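Local coordinates for transmembrane oligosaccharyl transferase (Archaeoglobus fulgidus, PDB 3WAJ), which is an archaeal membrane protein of the STT3/AglB oligosaccharyl transferase family, with a helical transmembrane part and a globular C-terminal part, at residues 780-785 with 822-827. Sequence-based numbering, arbitrary orientation.
Sequences AVVTGK and VVLPYS
Val822 and Val782 form the first of two antiparallel hydrogen-bonded pairs. Val822 N donates to Val782 O at 2.6 Å, and Val822 O accepts from Val782 N at 2.7 Å. Both donors lie nearly along the C=O axis of their acceptor. The Val822 side chain turns CG1 between its own backbone N and carbonyl carbon (chi1 71°). This brings Val822 CG1 alongside Val782, 3.9 Å from Val782 CB. Gln811 and Val813 of strand 806-814 touch Val822 as well.

Val823 faces Val781 as an antiparallel non-hydrogen-bonded pair. Val823 CA approaches Ala780 O at 3.4 Å in a CA-H...O contact. Val781 CG2 and Val823 CG2 meet loosely at 4.5 Å on the face these two residues share.

The strands belong to a three-stranded mixed sheet in the long peripheral domain of archaeal AglB. Strand 780-785 is central, with 819-824 along one edge and 863-865, parallel to it, along the other.

Leu824 and Ala780 form the second antiparallel hydrogen-bonded pair. Leu824 N reaches Ala780 O at 3.0 Å, and Leu824 O takes Ala780 N at 2.9 Å. Here the donors tilt 24° and 18° from the carbonyl planes. The Leu824 side chain lies on the same face as Val822 and crosses Val782 obliquely, with Leu824 CD1 4.0 Å from Val782 CG2. From Pro825 the chain leaves strand 780-785, and Pro825, Tyr826 and Ser827 pack on Arg694 of strand 693-698.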
ATOM      1  N   ALA A 780      36.948   6.075  10.553  1.00 56.44           N
ATOM      2  CA  ALA A 780      38.322   6.215  11.041  1.00 57.53           C
ATOM      3  C   ALA A 780      38.554   7.611  11.597  1.00 62.17           C
ATOM      4  O   ALA A 780      38.334   8.603  10.899  1.00 64.49           O
ATOM      5  CB  ALA A 780      39.322   5.929   9.935  1.00 51.66           C
ATOM      6  N   VAL A 781      39.007   7.694  12.843  1.00 62.31           N
ATOM      7  CA  VAL A 781      39.262   8.996  13.442  1.00 59.54           C
ATOM      8  C   VAL A 781      40.660   9.488  13.063  1.00 62.36           C
ATOM      9  O   VAL A 781      41.662   8.921  13.485  1.00 67.32           O
ATOM     10  CB  VAL A 781      39.063   8.973  14.968  1.00 59.14           C
ATOM     11  CG1 VAL A 781      39.280  10.368  15.561  1.00 60.12           C
ATOM     12  CG2 VAL A 781      37.671   8.467  15.301  1.00 54.39           C
ATOM     13  N   VAL A 782      40.717  10.530  12.238  1.00 63.73           N
ATOM     14  CA  VAL A 782      41.986  11.177  11.911  1.00 68.11           C
ATOM     15  C   VAL A 782      42.101  12.475  12.709  1.00 71.21           C
ATOM     16  O   VAL A 782      41.197  13.321  12.682  1.00 71.33           O
ATOM     17  CB  VAL A 782      42.141  11.450  10.398  1.00 65.40           C
ATOM     18  CG1 VAL A 782      43.437  12.200  10.121  1.00 62.47           C
ATOM     19  CG2 VAL A 782      42.123  10.146   9.627  1.00 63.73           C
ATOM     20  N   THR A 783      43.212  12.621  13.427  1.00 71.86           N
ATOM     21  CA  THR A 783      43.398  13.760  14.316  1.00 74.95           C
ATOM     22  C   THR A 783      44.871  14.122  14.428  1.00 84.73           C
ATOM     23  O   THR A 783      45.750  13.351  14.026  1.00 88.28           O
ATOM     24  CB  THR A 783      42.852  13.458  15.715  1.00 73.88           C
ATOM     25  OG1 THR A 783      42.765  14.668  16.476  1.00 79.04           O
ATOM     26  CG2 THR A 783      43.756  12.468  16.428  1.00 71.44           C
ATOM     27  N   GLY A 784      45.143  15.295  14.983  1.00 86.73           N
ATOM     28  CA  GLY A 784      46.510  15.754  15.115  1.00 88.29           C
ATOM     29  C   GLY A 784      46.577  17.254  15.304  1.00 90.75           C
ATOM     30  O   GLY A 784      45.569  17.899  15.586  1.00 89.79           O
ATOM     31  N   LYS A 785      47.769  17.816  15.136  1.00 93.07           N
ATOM     32  CA  LYS A 785      47.976  19.225  15.430  1.00 89.09           C
ATOM     33  C   LYS A 785      48.180  20.086  14.192  1.00 82.92           C
ATOM     34  O   LYS A 785      48.662  19.627  13.154  1.00 76.42           O
ATOM     35  CB  LYS A 785      49.142  19.404  16.411  1.00 93.91           C
ATOM     36  CG  LYS A 785      48.758  19.164  17.868  1.00 94.78           C
ATOM     37  CD  LYS A 785      49.959  19.280  18.794  1.00 95.78           C
ATOM     38  CE  LYS A 785      50.810  18.020  18.774  1.00 98.43           C
ATOM     39  NZ  LYS A 785      50.126  16.888  19.465  1.00 98.39           N
ATOM     40  N   VAL A 822      38.903  14.536  12.612  1.00 66.63           N
ATOM     41  CA  VAL A 822      37.955  14.249  11.540  1.00 63.69           C
ATOM     42  C   VAL A 822      37.668  12.745  11.379  1.00 65.25           C
ATOM     43  O   VAL A 822      38.569  11.905  11.494  1.00 63.70           O
ATOM     44  CB  VAL A 822      38.375  14.917  10.207  1.00 53.94           C
ATOM     45  CG1 VAL A 822      39.593  14.246   9.624  1.00 51.58           C
ATOM     46  CG2 VAL A 822      37.222  14.890   9.214  1.00 55.85           C
ATOM     47  N   VAL A 823      36.400  12.421  11.134  1.00 60.06           N
ATOM     48  CA  VAL A 823      35.957  11.036  10.984  1.00 58.13           C
ATOM     49  C   VAL A 823      35.646  10.753   9.507  1.00 58.23           C
ATOM     50  O   VAL A 823      34.779  11.400   8.916  1.00 58.18           O
ATOM     51  CB  VAL A 823      34.724  10.762  11.882  1.00 58.03           C
ATOM     52  CG1 VAL A 823      34.426   9.264  11.994  1.00 52.58           C
ATOM     53  CG2 VAL A 823      34.954  11.342  13.261  1.00 54.70           C
ATOM     54  N   LEU A 824      36.369   9.797   8.919  1.00 58.59           N
ATOM     55  CA  LEU A 824      36.242   9.460   7.498  1.00 54.32           C
ATOM     56  C   LEU A 824      35.589   8.081   7.330  1.00 57.87           C
ATOM     57  O   LEU A 824      35.970   7.124   8.007  1.00 61.60           O
ATOM     58  CB  LEU A 824      37.619   9.483   6.826  1.00 52.46           C
ATOM     59  CG  LEU A 824      38.489  10.717   7.095  1.00 53.89           C
ATOM     60  CD1 LEU A 824      39.848  10.631   6.400  1.00 55.35           C
ATOM     61  CD2 LEU A 824      37.768  11.979   6.669  1.00 52.70           C
ATOM     62  N   PRO A 825      34.594   7.971   6.431  1.00 53.32           N
ATOM     63  CA  PRO A 825      33.874   6.701   6.270  1.00 49.65           C
ATOM     64  C   PRO A 825      34.319   5.854   5.072  1.00 51.41           C
ATOM     65  O   PRO A 825      33.888   4.706   4.971  1.00 52.53           O
ATOM     66  CB  PRO A 825      32.431   7.165   6.049  1.00 47.46           C
ATOM     67  CG  PRO A 825      32.594   8.455   5.290  1.00 43.53           C
ATOM     68  CD  PRO A 825      33.918   9.072   5.720  1.00 45.75           C
ATOM     69  N   TYR A 826      35.134   6.391   4.169  1.00 51.00           N
ATOM     70  CA  TYR A 826      35.548   5.593   3.012  1.00 48.92           C
ATOM     71  C   TYR A 826      36.907   4.933   3.244  1.00 49.13           C
ATOM     72  O   TYR A 826      37.831   5.563   3.760  1.00 56.03           O
ATOM     73  CB  TYR A 826      35.568   6.432   1.730  1.00 43.50           C
ATOM     74  CG  TYR A 826      34.195   6.756   1.176  1.00 41.79           C
ATOM     75  CD1 TYR A 826      33.445   5.788   0.507  1.00 43.16           C
ATOM     76  CD2 TYR A 826      33.655   8.034   1.301  1.00 36.71           C
ATOM     77  CE1 TYR A 826      32.190   6.082  -0.012  1.00 41.77           C
ATOM     78  CE2 TYR A 826      32.405   8.333   0.778  1.00 36.02           C
ATOM     79  CZ  TYR A 826      31.685   7.359   0.127  1.00 35.15           C
ATOM     80  OH  TYR A 826      30.454   7.671  -0.375  1.00 32.89           O
ATOM     81  N   SER A 827      37.020   3.662   2.871  1.00 46.07           N
ATOM     82  CA  SER A 827      38.305   2.958   2.947  1.00 51.28           C
ATOM     83  C   SER A 827      38.765   2.576   1.553  1.00 57.37           C
ATOM     84  O   SER A 827      37.988   2.621   0.591  1.00 54.14           O
ATOM     85  CB  SER A 827      38.213   1.706   3.816  1.00 47.77           C
ATOM     86  OG  SER A 827      37.414   0.711   3.200  1.00 51.07           O
TER